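Local coordinates for protein 3',5'-cyclic-nucleotide phosphodiesterase 1 (Saccharomyces cerevisiae, PDB 4OJV) that belongs to the class-II phosphodiesterases of the metallo-hydrolase/oxidoreductase clan and carries two zinc ions on a scaffold of two mixed beta sheets, at residues 25-30 with 200-205; 32-37 with 120-125; 81-86 with 355-360; 271-276 with 318-323. One frame throughout, in Å; residues are numbered along the deposited sequence.

Interaction 1 of 4, residues 25-30 with 200-205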
loop_
_atom_site.group_PDB
_atom_site.type_symbol
_atom_site.label_atom_id
_atom_site.label_comp_id
_atom_site.label_asym_id
_atom_site.label_seq_id
_atom_site.Cartn_x
_atom_site.Cartn_y
_atom_site.Cartn_z
ATOM N N LEU A 25 -2.304 -13.051 -14.215
ATOM C CA LEU A 25 -2.629 -14.225 -15.025
ATOM C C LEU A 25 -1.991 -14.138 -16.395
ATOM O O LEU A 25 -1.973 -13.062 -17.010
ATOM C CB LEU A 25 -4.137 -14.326 -15.243
ATOM C CG LEU A 25 -5.082 -14.221 -14.049
ATOM C CD1 LEU A 25 -6.530 -14.320 -14.503
ATOM C CD2 LEU A 25 -4.772 -15.288 -13.018
ATOM N N LYS A 26 -1.522 -15.281 -16.892
ATOM C CA LYS A 26 -1.124 -15.411 -18.289
ATOM C C LYS A 26 -1.274 -16.870 -18.705
ATOM O O LYS A 26 -1.333 -17.763 -17.858
ATOM C CB LYS A 26 0.313 -14.923 -18.519
ATOM C CG LYS A 26 1.376 -15.743 -17.790
ATOM C CD LYS A 26 2.801 -15.283 -18.114
ATOM C CE LYS A 26 3.307 -15.751 -19.475
ATOM N NZ LYS A 26 3.429 -17.235 -19.593
ATOM N N PRO A 27 -1.323 -17.132 -20.023
ATOM C CA PRO A 27 -1.308 -18.517 -20.475
ATOM C C PRO A 27 -0.006 -19.194 -20.070
ATOM O O PRO A 27 1.049 -18.555 -20.028
ATOM C CB PRO A 27 -1.376 -18.386 -22.001
ATOM C CG PRO A 27 -2.025 -17.064 -22.241
ATOM C CD PRO A 27 -1.478 -16.189 -21.147
ATOM N N ALA A 28 -0.078 -20.489 -19.780
ATOM C CA ALA A 28 1.124 -21.248 -19.471
ATOM C C ALA A 28 2.098 -21.264 -20.648
ATOM O O ALA A 28 1.686 -21.284 -21.816
ATOM C CB ALA A 28 0.762 -22.662 -19.067
ATOM N N ARG A 29 3.387 -21.220 -20.320
ATOM C CA ARG A 29 4.498 -21.499 -21.255
ATOM C C ARG A 29 4.853 -20.390 -22.241
ATOM O O ARG A 29 6.021 -20.244 -22.595
ATOM C CB ARG A 29 4.270 -22.813 -22.018
ATOM C CG ARG A 29 4.263 -24.052 -21.138
ATOM C CD ARG A 29 3.858 -25.315 -21.901
ATOM N NE ARG A 29 2.477 -25.246 -22.390
ATOM C CZ ARG A 29 1.397 -25.589 -21.689
ATOM N NH1 ARG A 29 1.506 -26.058 -20.450
ATOM N NH2 ARG A 29 0.193 -25.465 -22.237
ATOM N N THR A 30 3.869 -19.624 -22.696
ATOM C CA THR A 30 4.111 -18.626 -23.746
ATOM C C THR A 30 4.856 -17.401 -23.205
ATOM O O THR A 30 4.850 -17.135 -21.997
ATOM C CB THR A 30 2.811 -18.248 -24.478
ATOM O OG1 THR A 30 1.782 -17.979 -23.518
ATOM C CG2 THR A 30 2.375 -19.390 -25.388
ATOM N N THR A 200 -8.659 -9.153 -24.063
ATOM C CA THR A 200 -8.137 -8.333 -25.158
ATOM C C THR A 200 -6.980 -8.984 -25.919
ATOM O O THR A 200 -6.861 -8.816 -27.133
ATOM C CB THR A 200 -7.703 -6.938 -24.657
ATOM O OG1 THR A 200 -6.549 -7.064 -23.819
ATOM C CG2 THR A 200 -8.825 -6.264 -23.876
ATOM N N ILE A 201 -6.117 -9.711 -25.217
ATOM C CA ILE A 201 -4.952 -10.315 -25.880
ATOM C C ILE A 201 -5.013 -11.838 -25.845
ATOM O O ILE A 201 -4.829 -12.503 -26.880
ATOM C CB ILE A 201 -3.602 -9.812 -25.295
ATOM C CG1 ILE A 201 -3.498 -8.280 -25.380
ATOM C CG2 ILE A 201 -2.405 -10.494 -25.963
ATOM C CD1 ILE A 201 -3.340 -7.709 -26.779
ATOM N N PHE A 202 -5.288 -12.400 -24.669
ATOM C CA PHE A 202 -5.310 -13.850 -24.555
ATOM C C PHE A 202 -6.605 -14.384 -25.150
ATOM O O PHE A 202 -7.629 -13.710 -25.089
ATOM C CB PHE A 202 -5.181 -14.317 -23.102
ATOM C CG PHE A 202 -4.017 -13.714 -22.352
ATOM C CD1 PHE A 202 -2.789 -13.473 -22.970
ATOM C CD2 PHE A 202 -4.144 -13.428 -20.994
ATOM C CE1 PHE A 202 -1.730 -12.923 -22.261
ATOM C CE2 PHE A 202 -3.086 -12.883 -20.280
ATOM C CZ PHE A 202 -1.881 -12.635 -20.913
ATOM N N PRO A 203 -6.565 -15.611 -25.704
ATOM C CA PRO A 203 -7.759 -16.219 -26.308
ATOM C C PRO A 203 -8.667 -16.810 -25.224
ATOM O O PRO A 203 -8.938 -18.023 -25.200
ATOM C CB PRO A 203 -7.174 -17.295 -27.228
ATOM C CG PRO A 203 -5.889 -17.675 -26.576
ATOM C CD PRO A 203 -5.355 -16.419 -25.943
ATOM N N TRP A 204 -9.102 -15.926 -24.326
ATOM C CA TRP A 204 -9.875 -16.290 -23.146
ATOM C C TRP A 204 -11.175 -15.557 -23.082
ATOM O O TRP A 204 -11.282 -14.413 -23.529
ATOM C CB TRP A 204 -9.135 -15.914 -21.879
ATOM C CG TRP A 204 -7.832 -16.582 -21.608
ATOM C CD1 TRP A 204 -7.171 -17.563 -22.342
ATOM C CD2 TRP A 204 -6.978 -16.314 -20.464
ATOM N NE1 TRP A 204 -5.989 -17.915 -21.738
ATOM C CE2 TRP A 204 -5.815 -17.188 -20.594
ATOM C CE3 TRP A 204 -7.062 -15.454 -19.372
ATOM C CZ2 TRP A 204 -4.788 -17.185 -19.657
ATOM C CZ3 TRP A 204 -6.026 -15.468 -18.437
ATOM C CH2 TRP A 204 -4.920 -16.312 -18.574
ATOM N N ASP A 205 -12.177 -16.210 -22.508
ATOM C CA ASP A 205 -13.408 -15.548 -22.102
ATOM C C ASP A 205 -13.275 -15.092 -20.658
ATOM O O ASP A 205 -12.615 -15.756 -19.852
ATOM C CB ASP A 205 -14.607 -16.501 -22.188
ATOM C CG ASP A 205 -14.877 -17.003 -23.592
ATOM O OD1 ASP A 205 -14.580 -16.295 -24.574
ATOM O OD2 ASP A 205 -15.428 -18.117 -23.694
#
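F202 meets the end of strand 22-27 by presenting one face of its ring to P27. CD of P27 sits 3.4 Å from the centroid of the F202 ring and only 9° off the ring normal, a CH-pi contact suited to proline, whose CD hydrogens are polarised by the nitrogen. The same ring turns its edge to the main chain, with F202 CE2 3.5 Å from L25 O. Strand 22-27 and strand 204-215, which F202 leads into, belong to different sheets, so the aromatics fill part of the sandwich interior in the alpha-beta/beta-alpha, metallo-beta-lactamase-like fold of this clan. P203 then makes an inverse gamma turn, and the sharp bend brings W204 round beside F202, whose CB lies over one face of the indole. W204 has CG anti to its carbonyl carbon (chi1 -63°), which carries the six-membered ring to P27 and L25: CZ2 lies 3.8 Å from P27 CD, while L25 CB meets CZ3 at the indole edge at 3.9 Å. F4 and F230 continue this apolar layer.

Interaction 2 of 4, residues 32-37 with 120-125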
loop_
_atom_site.group_PDB
_atom_site.type_symbol
_atom_site.label_atom_id
_atom_site.label_comp_id
_atom_site.label_asym_id
_atom_site.label_seq_id
_atom_site.Cartn_x
_atom_site.Cartn_y
_atom_site.Cartn_z
ATOM N N ASP A 32 4.842 -13.947 -24.332
ATOM C CA ASP A 32 4.384 -12.586 -24.570
ATOM C C ASP A 32 4.581 -11.746 -23.313
ATOM O O ASP A 32 4.530 -12.275 -22.194
ATOM C CB ASP A 32 2.913 -12.575 -24.950
ATOM C CG ASP A 32 2.613 -13.510 -26.080
ATOM O OD1 ASP A 32 2.815 -13.122 -27.249
ATOM O OD2 ASP A 32 2.194 -14.643 -25.797
ATOM N N PRO A 33 4.804 -10.432 -23.484
ATOM C CA PRO A 33 4.917 -9.559 -22.310
ATOM C C PRO A 33 3.572 -9.229 -21.659
ATOM O O PRO A 33 3.543 -8.772 -20.524
ATOM C CB PRO A 33 5.580 -8.300 -22.875
ATOM C CG PRO A 33 5.213 -8.289 -24.318
ATOM C CD PRO A 33 5.129 -9.728 -24.742
ATOM N N GLU A 34 2.471 -9.461 -22.363
ATOM C CA GLU A 34 1.162 -9.057 -21.873
ATOM C C GLU A 34 0.716 -9.894 -20.687
ATOM O O GLU A 34 0.929 -11.104 -20.635
ATOM C CB GLU A 34 0.123 -9.104 -22.997
ATOM C CG GLU A 34 0.294 -8.010 -24.047
ATOM C CD GLU A 34 1.335 -8.328 -25.108
ATOM O OE1 GLU A 34 1.776 -9.490 -25.206
ATOM O OE2 GLU A 34 1.707 -7.403 -25.867
ATOM N N LEU A 35 0.088 -9.214 -19.730
ATOM C CA LEU A 35 -0.363 -9.805 -18.481
ATOM C C LEU A 35 -1.719 -9.224 -18.102
ATOM O O LEU A 35 -1.993 -8.048 -18.389
ATOM C CB LEU A 35 0.627 -9.485 -17.356
ATOM C CG LEU A 35 2.050 -10.018 -17.513
ATOM C CD1 LEU A 35 3.000 -9.387 -16.506
ATOM C CD2 LEU A 35 2.059 -11.538 -17.397
ATOM N N ILE A 36 -2.555 -10.038 -17.459
ATOM C CA ILE A 36 -3.805 -9.591 -16.851
ATOM C C ILE A 36 -3.608 -9.521 -15.341
ATOM O O ILE A 36 -2.956 -10.390 -14.767
ATOM C CB ILE A 36 -4.971 -10.579 -17.156
ATOM C CG1 ILE A 36 -5.445 -10.423 -18.611
ATOM C CG2 ILE A 36 -6.106 -10.426 -16.140
ATOM C CD1 ILE A 36 -6.423 -11.498 -19.027
ATOM N N ALA A 37 -4.174 -8.510 -14.688
ATOM C CA ALA A 37 -4.249 -8.480 -13.229
ATOM C C ALA A 37 -5.695 -8.669 -12.780
ATOM O O ALA A 37 -6.613 -8.064 -13.347
ATOM C CB ALA A 37 -3.704 -7.164 -12.694
ATOM N N GLY A 120 3.690 -4.464 -19.278
ATOM C CA GLY A 120 2.909 -5.539 -19.863
ATOM C C GLY A 120 1.559 -5.784 -19.217
ATOM O O GLY A 120 0.718 -6.458 -19.812
ATOM N N ILE A 121 1.327 -5.259 -18.017
ATOM C CA ILE A 121 -0.012 -5.392 -17.439
ATOM C C ILE A 121 -1.018 -4.520 -18.239
ATOM O O ILE A 121 -1.031 -3.292 -18.092
ATOM C CB ILE A 121 0.002 -5.080 -15.939
ATOM C CG1 ILE A 121 0.769 -6.149 -15.168
ATOM C CG2 ILE A 121 -1.415 -5.056 -15.390
ATOM C CD1 ILE A 121 2.263 -6.058 -15.198
ATOM N N THR A 122 -1.784 -5.160 -19.126
ATOM C CA THR A 122 -2.672 -4.478 -20.085
ATOM C C THR A 122 -4.036 -4.137 -19.475
ATOM O O THR A 122 -4.652 -3.107 -19.794
ATOM C CB THR A 122 -2.919 -5.338 -21.357
ATOM O OG1 THR A 122 -3.523 -6.608 -21.021
ATOM C CG2 THR A 122 -1.635 -5.560 -22.152
ATOM N N ASP A 123 -4.500 -5.015 -18.597
ATOM C CA ASP A 123 -5.889 -5.035 -18.181
ATOM C C ASP A 123 -5.953 -5.463 -16.724
ATOM O O ASP A 123 -5.327 -6.448 -16.331
ATOM C CB ASP A 123 -6.705 -6.053 -19.006
ATOM C CG ASP A 123 -6.820 -5.703 -20.493
ATOM O OD1 ASP A 123 -7.581 -4.793 -20.860
ATOM O OD2 ASP A 123 -6.197 -6.417 -21.293
ATOM N N TYR A 124 -6.731 -4.728 -15.936
ATOM C CA TYR A 124 -7.086 -5.120 -14.576
ATOM C C TYR A 124 -8.561 -5.481 -14.542
ATOM O O TYR A 124 -9.381 -4.765 -15.136
ATOM C CB TYR A 124 -6.894 -3.960 -13.606
ATOM C CG TYR A 124 -5.486 -3.489 -13.348
ATOM C CD1 TYR A 124 -4.825 -2.665 -14.253
ATOM C CD2 TYR A 124 -4.836 -3.823 -12.165
ATOM C CE1 TYR A 124 -3.541 -2.207 -13.995
ATOM C CE2 TYR A 124 -3.554 -3.363 -11.894
ATOM C CZ TYR A 124 -2.919 -2.558 -12.816
ATOM O OH TYR A 124 -1.659 -2.065 -12.560
ATOM N N TYR A 125 -8.894 -6.554 -13.826
ATOM C CA TYR A 125 -10.280 -6.913 -13.545
ATOM C C TYR A 125 -10.466 -6.743 -12.051
ATOM O O TYR A 125 -9.953 -7.530 -11.258
ATOM C CB TYR A 125 -10.567 -8.346 -14.023
ATOM C CG TYR A 125 -10.498 -8.437 -15.528
ATOM C CD1 TYR A 125 -9.291 -8.699 -16.171
ATOM C CD2 TYR A 125 -11.624 -8.195 -16.313
ATOM C CE1 TYR A 125 -9.217 -8.752 -17.556
ATOM C CE2 TYR A 125 -11.557 -8.235 -17.692
ATOM C CZ TYR A 125 -10.353 -8.506 -18.304
ATOM O OH TYR A 125 -10.271 -8.557 -19.679
#
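Strand 35-37 runs parallel to strand 121-125 within the eight-stranded mixed sheet, and L35 and A37 carry the pairing, each bonding through both its N and its O. L35 N donates to G120 O at 2.8 Å, from well above the carbonyl plane, and L35 O accepts from T122 N. Further on, A37 N reaches D123 O at 2.9 Å in an almost straight bond (174°), and A37 O takes Y125 N. Two residues, T122 and D123, therefore stand against I36 alone: a beta bulge, made by the helix-like backbone of T122. With OG1 between the backbone N and the carbonyl carbon (chi1 59°), T122 donates to D123 OD2 at 2.7 Å; T200 also bonds that oxygen and W156 takes D123 OD1, which suits a carboxylate to this buried place. On the face of L35 and A37, L35 CD1 touches I121 CD1 at 3.7 Å, and the small A37 lets its CB settle 3.6 Å from Y124 CD2. On the other face I36 CG2 meets the edge of the Y125 ring, 3.6 Å from CD1. Strand 22-27 flanks this pair antiparallel beyond 35-38, strand 153-157 continues it in parallel beyond 121-125, and W204 of the second sheet packs on I36.

Interaction 3 of 4, residues 81-86 with 355-360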
loop_
_atom_site.group_PDB
_atom_site.type_symbol
_atom_site.label_atom_id
_atom_site.label_comp_id
_atom_site.label_asym_id
_atom_site.label_seq_id
_atom_site.Cartn_x
_atom_site.Cartn_y
_atom_site.Cartn_z
ATOM N N ASP A 81 -1.180 -27.783 -0.349
ATOM C CA ASP A 81 -1.429 -29.183 -0.654
ATOM C C ASP A 81 -0.170 -29.746 -1.312
ATOM O O ASP A 81 0.471 -29.075 -2.126
ATOM C CB ASP A 81 -2.617 -29.291 -1.601
ATOM C CG ASP A 81 -2.967 -30.711 -1.919
ATOM O OD1 ASP A 81 -3.643 -31.341 -1.086
ATOM O OD2 ASP A 81 -2.565 -31.176 -3.004
ATOM N N SER A 82 0.172 -30.991 -0.980
ATOM C CA SER A 82 1.414 -31.598 -1.462
ATOM C C SER A 82 1.485 -31.778 -2.980
ATOM O O SER A 82 2.573 -31.954 -3.530
ATOM C CB SER A 82 1.653 -32.945 -0.777
ATOM O OG SER A 82 0.650 -33.865 -1.154
ATOM N N LYS A 83 0.337 -31.731 -3.653
ATOM C CA LYS A 83 0.290 -31.922 -5.106
ATOM C C LYS A 83 0.268 -30.611 -5.894
ATOM O O LYS A 83 0.250 -30.623 -7.125
ATOM C CB LYS A 83 -0.898 -32.809 -5.497
ATOM C CG LYS A 83 -0.763 -34.231 -4.977
ATOM C CD LYS A 83 -1.951 -35.096 -5.347
ATOM C CE LYS A 83 -1.774 -36.502 -4.792
ATOM N NZ LYS A 83 -2.977 -37.348 -5.013
ATOM N N LEU A 84 0.282 -29.483 -5.189
ATOM C CA LEU A 84 0.188 -28.188 -5.852
ATOM C C LEU A 84 1.424 -27.891 -6.685
ATOM O O LEU A 84 2.547 -27.978 -6.200
ATOM C CB LEU A 84 -0.022 -27.075 -4.825
ATOM C CG LEU A 84 -0.205 -25.672 -5.407
ATOM C CD1 LEU A 84 -1.519 -25.572 -6.176
ATOM C CD2 LEU A 84 -0.143 -24.651 -4.280
ATOM N N ASN A 85 1.194 -27.515 -7.939
ATOM C CA ASN A 85 2.263 -27.127 -8.832
ATOM C C ASN A 85 2.559 -25.639 -8.605
ATOM O O ASN A 85 1.848 -24.758 -9.109
ATOM C CB ASN A 85 1.843 -27.407 -10.279
ATOM C CG ASN A 85 2.994 -27.321 -11.257
ATOM O OD1 ASN A 85 4.012 -26.687 -10.988
ATOM N ND2 ASN A 85 2.834 -27.967 -12.415
ATOM N N ILE A 86 3.609 -25.376 -7.838
ATOM C CA ILE A 86 3.960 -24.032 -7.394
ATOM C C ILE A 86 5.463 -23.828 -7.512
ATOM O O ILE A 86 6.250 -24.762 -7.310
ATOM C CB ILE A 86 3.477 -23.797 -5.937
ATOM C CG1 ILE A 86 3.781 -22.374 -5.440
ATOM C CG2 ILE A 86 4.030 -24.864 -4.990
ATOM C CD1 ILE A 86 3.092 -22.041 -4.129
ATOM N N ASP A 355 -11.530 -35.803 -2.780
ATOM C CA ASP A 355 -10.113 -35.465 -2.895
ATOM C C ASP A 355 -9.930 -33.986 -3.256
ATOM O O ASP A 355 -9.339 -33.640 -4.281
ATOM C CB ASP A 355 -9.442 -36.383 -3.930
ATOM C CG ASP A 355 -7.931 -36.222 -3.978
ATOM O OD1 ASP A 355 -7.339 -35.718 -2.999
ATOM O OD2 ASP A 355 -7.335 -36.602 -5.008
ATOM N N LEU A 356 -10.466 -33.131 -2.393
ATOM C CA LEU A 356 -10.360 -31.687 -2.506
ATOM C C LEU A 356 -8.967 -31.266 -2.050
ATOM O O LEU A 356 -8.490 -31.725 -1.011
ATOM C CB LEU A 356 -11.437 -31.063 -1.619
ATOM C CG LEU A 356 -11.639 -29.555 -1.618
ATOM C CD1 LEU A 356 -12.053 -29.068 -2.997
ATOM C CD2 LEU A 356 -12.690 -29.183 -0.586
ATOM N N ARG A 357 -8.309 -30.407 -2.829
ATOM C CA ARG A 357 -6.929 -30.014 -2.549
ATOM C C ARG A 357 -6.891 -28.542 -2.174
ATOM O O ARG A 357 -7.132 -27.669 -3.014
ATOM C CB ARG A 357 -6.042 -30.298 -3.757
ATOM C CG ARG A 357 -5.985 -31.779 -4.077
ATOM C CD ARG A 357 -5.732 -32.048 -5.535
ATOM N NE ARG A 357 -5.855 -33.478 -5.797
ATOM C CZ ARG A 357 -5.200 -34.113 -6.757
ATOM N NH1 ARG A 357 -4.368 -33.449 -7.551
ATOM N NH2 ARG A 357 -5.371 -35.419 -6.912
ATOM N N ILE A 358 -6.630 -28.278 -0.897
ATOM C CA ILE A 358 -6.708 -26.931 -0.337
ATOM C C ILE A 358 -5.307 -26.423 -0.038
ATOM O O ILE A 358 -4.510 -27.106 0.607
ATOM C CB ILE A 358 -7.600 -26.881 0.925
ATOM C CG1 ILE A 358 -8.942 -27.589 0.675
ATOM C CG2 ILE A 358 -7.794 -25.434 1.368
ATOM C CD1 ILE A 358 -9.855 -27.637 1.883
ATOM N N SER A 359 -5.022 -25.220 -0.531
ATOM C CA SER A 359 -3.745 -24.554 -0.309
ATOM C C SER A 359 -4.017 -23.103 0.042
ATOM O O SER A 359 -5.025 -22.536 -0.375
ATOM C CB SER A 359 -2.883 -24.588 -1.578
ATOM O OG SER A 359 -2.608 -25.911 -1.993
ATOM N N ILE A 360 -3.106 -22.490 0.786
ATOM C CA ILE A 360 -3.156 -21.046 1.017
ATOM C C ILE A 360 -2.341 -20.370 -0.078
ATOM O O ILE A 360 -1.239 -20.819 -0.393
ATOM C CB ILE A 360 -2.570 -20.667 2.405
ATOM C CG1 ILE A 360 -3.238 -21.461 3.545
ATOM C CG2 ILE A 360 -2.649 -19.162 2.641
ATOM C CD1 ILE A 360 -4.719 -21.220 3.744
HETATM O O HOH W 1 -5.839 -30.216 1.049
HETATM O O HOH W 2 -4.674 -35.783 -3.238
#
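D81 is held to S359 by one direct hydrogen bond, D81 N to S359 OG, 2.9 Å long and nearly straight at 173°. Serine suits the place because its short hydroxyl reaches the backbone N-H of a loop that makes no regular strand pairing with 357-360. Within the loop, L84 N returns to D81 O in a type I turn, and D81 OD2 accepts K83 N at 3.0 Å, closing an Asx turn, which suits the short aspartate carboxylate. Strand 357-360 is the outermost of the seven-stranded sheet in this chain, and along it lies the loop leading to strand 86-88, outermost in the other sheet. The backbone of the strand is reached through water: one molecule accepts from I358 N at 2.9 Å and donates a longer bond to D81 OD1.

With CG of D81 trans to the backbone N (chi1 -178°), its carboxylate lies against the aliphatic start of R357, D81 CG to R357 CB 3.6 Å. L84 CD2 also touches S359 OG. Among the charged groups, K83 lays its CD over one face of the R357 guanidinium, while R357 NH2 makes a salt bridge of 3.0 Å with D355 OD2. K83 NZ comes within 3.6 Å of R357 NH2, a like-charge approach that D355 probably eases, directly for R357 and, for K83, through a water that accepts from NZ and donates to D355 OD1 at 2.7 Å.

Interaction 4 of 4, residues 271-276 with 318-323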
loop_
_atom_site.group_PDB
_atom_site.type_symbol
_atom_site.label_atom_id
_atom_site.label_comp_id
_atom_site.label_asym_id
_atom_site.label_seq_id
_atom_site.Cartn_x
_atom_site.Cartn_y
_atom_site.Cartn_z
ATOM N N VAL A 271 -13.652 -31.398 -14.273
ATOM C CA VAL A 271 -12.329 -31.674 -14.821
ATOM C C VAL A 271 -11.704 -30.440 -15.499
ATOM O O VAL A 271 -10.478 -30.320 -15.547
ATOM C CB VAL A 271 -12.342 -32.917 -15.749
ATOM C CG1 VAL A 271 -13.141 -32.663 -17.022
ATOM C CG2 VAL A 271 -10.929 -33.383 -16.066
ATOM N N HIS A 272 -12.550 -29.536 -15.997
ATOM C CA HIS A 272 -12.090 -28.272 -16.592
ATOM C C HIS A 272 -11.912 -27.145 -15.604
ATOM O O HIS A 272 -11.376 -26.097 -15.963
ATOM C CB HIS A 272 -13.006 -27.822 -17.726
ATOM C CG HIS A 272 -12.882 -28.663 -18.975
ATOM N ND1 HIS A 272 -11.761 -28.691 -19.723
ATOM C CD2 HIS A 272 -13.792 -29.521 -19.592
ATOM C CE1 HIS A 272 -11.946 -29.527 -20.766
ATOM N NE2 HIS A 272 -13.188 -30.026 -20.685
ATOM N N LEU A 273 -12.358 -27.328 -14.361
ATOM C CA LEU A 273 -12.200 -26.292 -13.344
ATOM C C LEU A 273 -10.857 -26.493 -12.655
ATOM O O LEU A 273 -10.714 -27.376 -11.802
ATOM C CB LEU A 273 -13.365 -26.323 -12.352
ATOM C CG LEU A 273 -13.358 -25.220 -11.283
ATOM C CD1 LEU A 273 -13.279 -23.824 -11.890
ATOM C CD2 LEU A 273 -14.564 -25.355 -10.372
ATOM N N LYS A 274 -9.867 -25.692 -13.042
ATOM C CA LYS A 274 -8.485 -25.939 -12.641
ATOM C C LYS A 274 -8.114 -25.307 -11.307
ATOM O O LYS A 274 -7.080 -25.628 -10.730
ATOM C CB LYS A 274 -7.506 -25.482 -13.732
ATOM C CG LYS A 274 -7.838 -25.976 -15.146
ATOM C CD LYS A 274 -8.085 -27.482 -15.244
ATOM C CE LYS A 274 -6.811 -28.299 -15.141
ATOM N NZ LYS A 274 -5.837 -27.901 -16.197
ATOM N N GLY A 275 -8.964 -24.419 -10.809
ATOM C CA GLY A 275 -8.696 -23.779 -9.536
ATOM C C GLY A 275 -9.737 -22.742 -9.223
ATOM O O GLY A 275 -10.305 -22.108 -10.126
ATOM N N ILE A 276 -9.984 -22.569 -7.929
ATOM C CA ILE A 276 -10.751 -21.436 -7.429
ATOM C C ILE A 276 -9.916 -20.704 -6.393
ATOM O O ILE A 276 -9.455 -21.318 -5.427
ATOM C CB ILE A 276 -12.135 -21.838 -6.866
ATOM C CG1 ILE A 276 -12.861 -20.611 -6.298
ATOM C CG2 ILE A 276 -12.028 -22.973 -5.865
ATOM C CD1 ILE A 276 -14.359 -20.744 -6.158
ATOM N N SER A 318 -13.436 -34.175 -5.964
ATOM C CA SER A 318 -12.118 -34.779 -6.127
ATOM C C SER A 318 -11.340 -34.119 -7.253
ATOM O O SER A 318 -11.852 -33.951 -8.354
ATOM C CB SER A 318 -12.236 -36.285 -6.379
ATOM O OG SER A 318 -12.655 -36.948 -5.200
ATOM N N GLY A 319 -10.107 -33.725 -6.950
ATOM C CA GLY A 319 -9.230 -33.087 -7.928
ATOM C C GLY A 319 -9.285 -31.564 -7.957
ATOM O O GLY A 319 -8.423 -30.927 -8.561
ATOM N N LEU A 320 -10.292 -30.975 -7.320
ATOM C CA LEU A 320 -10.421 -29.513 -7.322
ATOM C C LEU A 320 -9.364 -28.844 -6.445
ATOM O O LEU A 320 -9.208 -29.203 -5.278
ATOM C CB LEU A 320 -11.816 -29.083 -6.861
ATOM C CG LEU A 320 -12.091 -27.576 -6.820
ATOM C CD1 LEU A 320 -11.968 -26.947 -8.198
ATOM C CD2 LEU A 320 -13.452 -27.305 -6.205
ATOM N N ASN A 321 -8.663 -27.861 -7.014
ATOM C CA ASN A 321 -7.761 -27.011 -6.245
ATOM C C ASN A 321 -8.469 -25.768 -5.735
ATOM O O ASN A 321 -8.975 -24.957 -6.522
ATOM C CB ASN A 321 -6.544 -26.636 -7.081
ATOM C CG ASN A 321 -5.501 -27.720 -7.071
ATOM O OD1 ASN A 321 -4.780 -27.894 -6.091
ATOM N ND2 ASN A 321 -5.439 -28.478 -8.148
ATOM N N VAL A 322 -8.535 -25.650 -4.414
ATOM C CA VAL A 322 -9.036 -24.452 -3.754
ATOM C C VAL A 322 -7.844 -23.711 -3.170
ATOM O O VAL A 322 -7.112 -24.251 -2.334
ATOM C CB VAL A 322 -10.074 -24.800 -2.666
ATOM C CG1 VAL A 322 -10.502 -23.558 -1.894
ATOM C CG2 VAL A 322 -11.271 -25.505 -3.292
ATOM N N ILE A 323 -7.652 -22.487 -3.655
ATOM C CA ILE A 323 -6.535 -21.640 -3.251
ATOM C C ILE A 323 -7.126 -20.526 -2.395
ATOM O O ILE A 323 -7.878 -19.695 -2.889
ATOM C CB ILE A 323 -5.809 -21.053 -4.487
ATOM C CG1 ILE A 323 -5.430 -22.153 -5.499
ATOM C CG2 ILE A 323 -4.612 -20.208 -4.070
ATOM C CD1 ILE A 323 -4.505 -23.225 -4.965
HETATM O O HOH W 3 -8.756 -28.152 -9.868
HETATM O O HOH W 4 -5.938 -28.047 -11.005
#
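I276 and V322 are paired in parallel where strand 273-279 meets strand 321-325, inside the seven-stranded sheet; helix 297-311 lies between them in sequence, giving a beta-alpha-beta arrangement. The tight part is here. I276 N donates to N321 O at 2.9 Å, and I276 O receives I323 N at 2.8 Å in a bond of 173°, so both polar backbone atoms of I276 are used. The side chains of I276 and V322 lie side by side, CG2 to CG2 at 3.7 Å, as beta-branched residues readily do on adjacent strands. I276 CG2 stands between N and the carbonyl carbon, since CG1 takes the position trans to N (chi1 177°). Nearer the N-terminal ends of the segments, L273 CD2 meets L320 CD1 at 3.7 Å, the two leucines crossing at an angle with their flexible ends brought together.

Toward those ends the backbones part and water takes over. G319, with its positive phi, turns the chain before L320. One water accepts from N321 N at 2.9 Å and lies within hydrogen-bonding distance of both L273 O and G319 O, bridging the strands where they have no direct bond. K274 turns its side chain away, to D237 and the carboxyl-terminal L369. Its carbonyl stays at the seam, where a second water donates to K274 O at 2.7 Å and accepts from N321 ND2 at 2.9 Å.

Overall arrangement
Strand 22-27, the second strand of the chain, runs into 25-30, which 200-205 meets about 170 residues later, so interaction 1 closes a long loop joining the two sheets. Interaction 2 is nested inside it, pairing 32-37 with 120-125, and the two touch through neighbouring strands 22-27 and 35-38. Segment 81-86 opens within both these loops but closes only near the C terminus, so interaction 3 crosses interactions 1 and 2; it joins the loop before strand 86-88, at the edge of the first sheet, to edge strand 357-360 of the second. Interaction 4, in series after interaction 1 and nested inside interaction 3, pairs strands within the second sheet, its centre about 9 Å from that of interaction 3.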